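PDB 6JMB: ofchtiv-allosamidin from Ostrinia furnacalis, which probably hydrolyses the beta-1,4 links of chitin as a family 18 chitinase, and is held here with the inhibitor allosamidin in its cleft. Local coordinates for residues L161-S166 against D186-M191; T192-G197 against G204-L209. One frame throughout, in Å; residues are numbered along the deposited sequence.

Interaction 1 of 2, residues L161-S166 against D186-M191. With AMI (allosamizoline), chain C.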
loop_
_atom_site.group_PDB
_atom_site.type_symbol
_atom_site.label_atom_id
_atom_site.label_comp_id
_atom_site.label_asym_id
_atom_site.label_seq_id
_atom_site.Cartn_x
_atom_site.Cartn_y
_atom_site.Cartn_z
ATOM N N LEU A 161 0.802 -16.960 -1.311
ATOM C CA LEU A 161 1.848 -16.157 -1.937
ATOM C C LEU A 161 1.174 -14.992 -2.640
ATOM O O LEU A 161 0.354 -15.201 -3.541
ATOM C CB LEU A 161 2.650 -16.981 -2.955
ATOM C CG LEU A 161 3.723 -16.192 -3.712
ATOM C CD1 LEU A 161 4.803 -15.683 -2.765
ATOM C CD2 LEU A 161 4.333 -17.047 -4.819
ATOM N N THR A 162 1.511 -13.773 -2.235
ATOM C CA THR A 162 0.941 -12.573 -2.837
ATOM C C THR A 162 2.061 -11.616 -3.206
ATOM O O THR A 162 3.214 -11.794 -2.805
ATOM C CB THR A 162 -0.042 -11.884 -1.880
ATOM O OG1 THR A 162 0.669 -11.379 -0.740
ATOM C CG2 THR A 162 -1.106 -12.863 -1.412
ATOM N N VAL A 163 1.721 -10.602 -4.006
ATOM C CA VAL A 163 2.656 -9.538 -4.341
ATOM C C VAL A 163 1.973 -8.191 -4.179
ATOM O O VAL A 163 0.745 -8.078 -4.207
ATOM C CB VAL A 163 3.228 -9.666 -5.771
ATOM C CG1 VAL A 163 4.095 -10.919 -5.902
ATOM C CG2 VAL A 163 2.094 -9.647 -6.805
ATOM N N ALA A 164 2.799 -7.167 -3.998
ATOM C CA ALA A 164 2.397 -5.774 -4.123
ATOM C C ALA A 164 3.175 -5.203 -5.294
ATOM O O ALA A 164 4.386 -5.423 -5.396
ATOM C CB ALA A 164 2.744 -4.991 -2.859
ATOM N N VAL A 165 2.485 -4.491 -6.187
ATOM C CA VAL A 165 3.072 -4.049 -7.449
ATOM C C VAL A 165 2.801 -2.574 -7.697
ATOM O O VAL A 165 1.810 -2.009 -7.222
ATOM C CB VAL A 165 2.558 -4.874 -8.647
ATOM C CG1 VAL A 165 2.937 -6.348 -8.492
ATOM C CG2 VAL A 165 1.051 -4.709 -8.790
ATOM N N SER A 166 3.686 -1.954 -8.475
ATOM C CA SER A 166 3.441 -0.599 -8.947
ATOM C C SER A 166 2.226 -0.571 -9.872
ATOM O O SER A 166 1.866 -1.572 -10.503
ATOM C CB SER A 166 4.668 -0.053 -9.674
ATOM O OG SER A 166 4.999 -0.881 -10.777
ATOM N N ASP A 186 -1.774 -15.841 -5.221
ATOM C CA ASP A 186 -3.177 -15.857 -4.828
ATOM C C ASP A 186 -3.880 -14.571 -5.239
ATOM O O ASP A 186 -5.047 -14.597 -5.646
ATOM C CB ASP A 186 -3.280 -16.104 -3.328
ATOM C CG ASP A 186 -2.868 -17.507 -2.964
ATOM O OD1 ASP A 186 -3.693 -18.428 -3.145
ATOM O OD2 ASP A 186 -1.712 -17.707 -2.544
ATOM N N TYR A 187 -3.188 -13.436 -5.145
ATOM C CA TYR A 187 -3.713 -12.179 -5.657
ATOM C C TYR A 187 -2.568 -11.191 -5.801
ATOM O O TYR A 187 -1.473 -11.387 -5.257
ATOM C CB TYR A 187 -4.832 -11.586 -4.781
ATOM C CG TYR A 187 -4.458 -11.362 -3.339
ATOM C CD1 TYR A 187 -3.686 -10.263 -2.959
ATOM C CD2 TYR A 187 -4.885 -12.241 -2.346
ATOM C CE1 TYR A 187 -3.350 -10.055 -1.628
ATOM C CE2 TYR A 187 -4.552 -12.040 -1.017
ATOM C CZ TYR A 187 -3.779 -10.947 -0.665
ATOM O OH TYR A 187 -3.436 -10.752 0.655
ATOM N N ILE A 188 -2.853 -10.135 -6.556
ATOM C CA ILE A 188 -1.937 -9.026 -6.793
ATOM C C ILE A 188 -2.508 -7.791 -6.110
ATOM O O ILE A 188 -3.623 -7.352 -6.427
ATOM C CB ILE A 188 -1.763 -8.774 -8.297
ATOM C CG1 ILE A 188 -1.083 -9.963 -8.970
ATOM C CG2 ILE A 188 -0.958 -7.513 -8.531
ATOM C CD1 ILE A 188 -0.925 -9.796 -10.467
ATOM N N GLY A 189 -1.753 -7.230 -5.169
ATOM C CA GLY A 189 -2.134 -5.974 -4.556
ATOM C C GLY A 189 -1.570 -4.817 -5.353
ATOM O O GLY A 189 -0.368 -4.554 -5.288
ATOM N N VAL A 190 -2.405 -4.139 -6.134
ATOM C CA VAL A 190 -1.928 -3.046 -6.975
ATOM C C VAL A 190 -1.873 -1.779 -6.132
ATOM O O VAL A 190 -2.870 -1.383 -5.520
ATOM C CB VAL A 190 -2.822 -2.862 -8.209
ATOM C CG1 VAL A 190 -2.232 -1.817 -9.135
ATOM C CG2 VAL A 190 -2.993 -4.188 -8.945
ATOM N N MET A 191 -0.704 -1.145 -6.087
ATOM C CA MET A 191 -0.485 0.006 -5.206
ATOM C C MET A 191 -0.968 1.287 -5.890
ATOM O O MET A 191 -0.191 2.140 -6.329
ATOM C CB MET A 191 0.977 0.093 -4.788
ATOM C CG MET A 191 1.408 -1.055 -3.892
ATOM S SD MET A 191 3.068 -0.840 -3.212
ATOM C CE MET A 191 4.069 -1.262 -4.637
HETATM C C1 AMI C . 3.983 1.272 -0.109
HETATM C C2 AMI C . 5.295 0.419 0.122
HETATM C C3 AMI C . 5.790 0.873 1.403
HETATM C C4 AMI C . 5.352 2.392 1.487
HETATM C C5 AMI C . 3.966 2.298 1.057
HETATM C C6 AMI C . 3.355 3.680 0.620
HETATM C C7 AMI C . 3.507 -0.884 0.115
HETATM C C8 AMI C . 3.373 -3.425 0.179
HETATM C C9 AMI C . 1.224 -2.032 0.098
HETATM N N2 AMI C . 4.909 -0.830 0.124
HETATM N N7 AMI C . 2.708 -2.116 0.130
HETATM O O3 AMI C . 7.199 0.673 1.500
HETATM O O4 AMI C . 5.360 2.950 2.794
HETATM O O6 AMI C . 4.193 4.250 -0.364
HETATM O O7 AMI C . 2.898 0.335 0.070
HETATM O O HOH W 1 -0.986 -9.527 0.672
#
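Two neighbouring parallel strands of the TIM barrel meet here, Leu161-Val165 beside Tyr187-Val190, running side by side with a slight twist, their short axes 4.7 Å apart. Three backbone bonds join them from the middle to the C-terminal ends: Gly189 N to Val163 O, Val165 N to Gly189 O, and Met191 N to Val165 O at 2.9 Å. At the start of the pair Asp186 closes a ring of two bonds with Leu161: its N reaches Leu161 O, the fourth backbone bond, and its OD2 receives Leu161 N at 2.9 Å in a nearly straight bond (169°). A carboxylate suits this place because Arg151 of helix 138-154 also binds OD2 in a salt bridge.

In the family 18 barrel one face of the strands looks into the barrel and the other against the surrounding helices. On the inward face Thr162 CG2 sits over the Tyr187 ring, 3.5 Å from its centroid, a CH-pi contact. Chi1 of 66° sets Thr162 OG1 between backbone N and carbonyl carbon, where Asp122 holds it and a water bridges it to Tyr187 OH. On the helix-facing side branched aliphatic residues fill the layer: Val165 CG2 presses tightly on Ile188 CG2 at 3.5 Å, and Trp233 of helix 226-235 covers both. Toward the strand ends the inhibitor is reached. The small Ala164 CB touches allosamizoline C8 at 3.5 Å, while the flexible Met191 chain, bent at chi3 (-77°), brings SD to 3.4 Å from C7 and folds CE back against Val165 O.

Interaction 2 of 2, residues T192-G197 against G204-L209. With AMI (allosamizoline), chain C.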
loop_
_atom_site.group_PDB
_atom_site.type_symbol
_atom_site.label_atom_id
_atom_site.label_comp_id
_atom_site.label_asym_id
_atom_site.label_seq_id
_atom_site.Cartn_x
_atom_site.Cartn_y
_atom_site.Cartn_z
ATOM N N THR A 192 -2.297 1.413 -5.950
ATOM C CA THR A 192 -2.976 2.526 -6.618
ATOM C C THR A 192 -3.018 3.777 -5.732
ATOM O O THR A 192 -4.069 4.277 -5.330
ATOM C CB THR A 192 -4.356 2.087 -7.107
ATOM O OG1 THR A 192 -4.938 1.163 -6.172
ATOM C CG2 THR A 192 -4.250 1.407 -8.472
ATOM N N TYR A 193 -1.823 4.278 -5.438
ATOM C CA TYR A 193 -1.606 5.502 -4.676
ATOM C C TYR A 193 -0.170 5.928 -4.951
ATOM O O TYR A 193 0.520 5.321 -5.772
ATOM C CB TYR A 193 -1.916 5.316 -3.182
ATOM C CG TYR A 193 -1.502 3.973 -2.623
ATOM C CD1 TYR A 193 -0.162 3.659 -2.434
ATOM C CD2 TYR A 193 -2.449 3.016 -2.297
ATOM C CE1 TYR A 193 0.221 2.428 -1.920
ATOM C CE2 TYR A 193 -2.077 1.788 -1.779
ATOM C CZ TYR A 193 -0.745 1.504 -1.605
ATOM O OH TYR A 193 -0.371 0.279 -1.100
ATOM N N ASP A 194 0.279 6.992 -4.277
ATOM C CA ASP A 194 1.553 7.630 -4.625
ATOM C C ASP A 194 1.575 8.056 -6.091
ATOM O O ASP A 194 2.637 8.114 -6.723
ATOM C CB ASP A 194 2.762 6.750 -4.295
ATOM C CG ASP A 194 2.769 6.297 -2.861
ATOM O OD1 ASP A 194 2.444 7.117 -1.980
ATOM O OD2 ASP A 194 3.104 5.120 -2.615
ATOM N N MET A 195 0.395 8.356 -6.631
ATOM C CA MET A 195 0.301 8.776 -8.025
ATOM C C MET A 195 1.012 10.098 -8.233
ATOM O O MET A 195 1.643 10.320 -9.278
ATOM C CB MET A 195 -1.169 8.901 -8.406
ATOM C CG MET A 195 -1.917 7.587 -8.345
ATOM S SD MET A 195 -1.560 6.599 -9.802
ATOM C CE MET A 195 -2.376 5.057 -9.387
ATOM N N HIS A 196 0.907 10.984 -7.243
ATOM C CA HIS A 196 1.594 12.257 -7.199
ATOM C C HIS A 196 2.020 12.507 -5.765
ATOM O O HIS A 196 1.469 11.939 -4.820
ATOM C CB HIS A 196 0.677 13.377 -7.697
ATOM C CG HIS A 196 0.231 13.169 -9.103
ATOM N ND1 HIS A 196 1.088 13.318 -10.173
ATOM C CD2 HIS A 196 -0.945 12.738 -9.616
ATOM C CE1 HIS A 196 0.443 13.031 -11.291
ATOM N NE2 HIS A 196 -0.791 12.679 -10.981
ATOM N N GLY A 197 3.022 13.355 -5.616
ATOM C CA GLY A 197 3.560 13.642 -4.304
ATOM C C GLY A 197 4.532 14.792 -4.391
ATOM O O GLY A 197 4.725 15.384 -5.455
ATOM N N GLY A 204 -0.677 17.594 -6.697
ATOM C CA GLY A 204 -1.427 16.544 -7.362
ATOM C C GLY A 204 -1.951 15.584 -6.321
ATOM O O GLY A 204 -1.531 15.600 -5.159
ATOM N N HIS A 205 -2.885 14.750 -6.750
ATOM C CA HIS A 205 -3.557 13.858 -5.822
ATOM C C HIS A 205 -2.765 12.579 -5.611
ATOM O O HIS A 205 -2.159 12.032 -6.539
ATOM C CB HIS A 205 -4.968 13.526 -6.301
ATOM C CG HIS A 205 -5.839 14.732 -6.466
ATOM N ND1 HIS A 205 -6.111 15.605 -5.436
ATOM C CD2 HIS A 205 -6.493 15.212 -7.550
ATOM C CE1 HIS A 205 -6.902 16.569 -5.877
ATOM N NE2 HIS A 205 -7.150 16.350 -7.156
ATOM N N ASN A 206 -2.789 12.105 -4.373
ATOM C CA ASN A 206 -2.126 10.857 -4.024
ATOM C C ASN A 206 -2.802 9.678 -4.714
ATOM O O ASN A 206 -2.127 8.749 -5.177
ATOM C CB ASN A 206 -2.181 10.722 -2.501
ATOM C CG ASN A 206 -1.401 9.542 -1.969
ATOM O OD1 ASN A 206 -0.359 9.157 -2.504
ATOM N ND2 ASN A 206 -1.893 8.976 -0.875
ATOM N N ALA A 207 -4.128 9.714 -4.820
ATOM C CA ALA A 207 -4.865 8.611 -5.424
ATOM C C ALA A 207 -6.105 9.118 -6.149
ATOM O O ALA A 207 -7.230 8.747 -5.792
ATOM C CB ALA A 207 -5.245 7.592 -4.345
ATOM N N PRO A 208 -5.952 9.939 -7.184
ATOM C CA PRO A 208 -7.130 10.362 -7.950
ATOM C C PRO A 208 -7.730 9.168 -8.675
ATOM O O PRO A 208 -7.009 8.324 -9.208
ATOM C CB PRO A 208 -6.550 11.370 -8.946
ATOM C CG PRO A 208 -5.147 10.884 -9.180
ATOM C CD PRO A 208 -4.687 10.259 -7.877
ATOM N N LEU A 209 -9.063 9.099 -8.691
ATOM C CA LEU A 209 -9.728 8.005 -9.388
ATOM C C LEU A 209 -9.663 8.197 -10.898
ATOM O O LEU A 209 -9.366 7.253 -11.642
ATOM C CB LEU A 209 -11.180 7.913 -8.916
ATOM C CG LEU A 209 -11.974 6.630 -9.141
ATOM C CD1 LEU A 209 -11.155 5.405 -8.764
ATOM C CD2 LEU A 209 -13.252 6.695 -8.311
HETATM C C1 AMI C . 3.983 1.272 -0.109
HETATM C C2 AMI C . 5.295 0.419 0.122
HETATM C C3 AMI C . 5.790 0.873 1.403
HETATM C C4 AMI C . 5.352 2.392 1.487
HETATM C C5 AMI C . 3.966 2.298 1.057
HETATM C C6 AMI C . 3.355 3.680 0.620
HETATM C C7 AMI C . 3.507 -0.884 0.115
HETATM C C8 AMI C . 3.373 -3.425 0.179
HETATM C C9 AMI C . 1.224 -2.032 0.098
HETATM N N2 AMI C . 4.909 -0.830 0.124
HETATM N N7 AMI C . 2.708 -2.116 0.130
HETATM O O3 AMI C . 7.199 0.673 1.500
HETATM O O4 AMI C . 5.360 2.950 2.794
HETATM O O6 AMI C . 4.193 4.250 -0.364
HETATM O O7 AMI C . 2.898 0.335 0.070
HETATM O O HOH W 2 -0.250 13.795 -3.374
#
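The loop that follows strand 187-190 supplies part of the allosamizoline pocket, and here its beginning, Thr192-Gly197, is bonded to a later part of the same loop, Gly204-Leu209. Asn206 grips two successive backbone amides. Its side-chain OD1 takes Asp194 N at 2.9 Å, a bent bond (136°) whose donor lies well above the amide plane, and its backbone O takes the straighter Met195 N, also at 2.9 Å. With CG anti to its own N (chi1 -174°), the Asn206 amide lies beside the Asp194 carboxylate, the two planes 42° apart. Asparagine suits the position because one end of its amide can accept from Asp194 N while ND2 is left to bond weakly to Tyr250 O.

In this TIM-barrel chitinase Tyr193 and Asp194 of the loop face the inhibitor. Asp194 OD2 accepts a hydrogen bond of 2.6 Å from allosamizoline O6, and its other oxygen, OD1, is held by Arg252 and Tyr250. Beside it the Tyr193 ring presents its edge to the ligand, with OH 3.1 Å from C9 and weakly bonded to O7.

Farther along, Met195 CB packs on Pro208 CD at 3.8 Å, apolar against apolar. The His196 ring turns its edge to His205 O, its CD2 lying 3.4 Å away, while Asp200 binds ND1; a water donates to both His196 O and Gly204 O.

Interactions 1 and 2 follow one another along the chain, with centres about 18 Å apart: residues 186-191 run directly into 192-197, and this peptide junction is the direct connection between the two contacts. Interaction 1 belongs to the barrel wall, whereas interaction 2 lies in the long loop between strand 187-190 and helix 226-235. Strand 243-256 serves both, pairing with strand 187-190 and supplying Tyr250 and Arg252 near the loop. Both contacts reach allosamizoline, Ala164 and Met191 by apolar and sulfur contact near the dimethylamino group and the carbon bearing it, Tyr193 and Asp194 mainly through oxygens, so strand ends and loop supply four of the pocket's twelve residues.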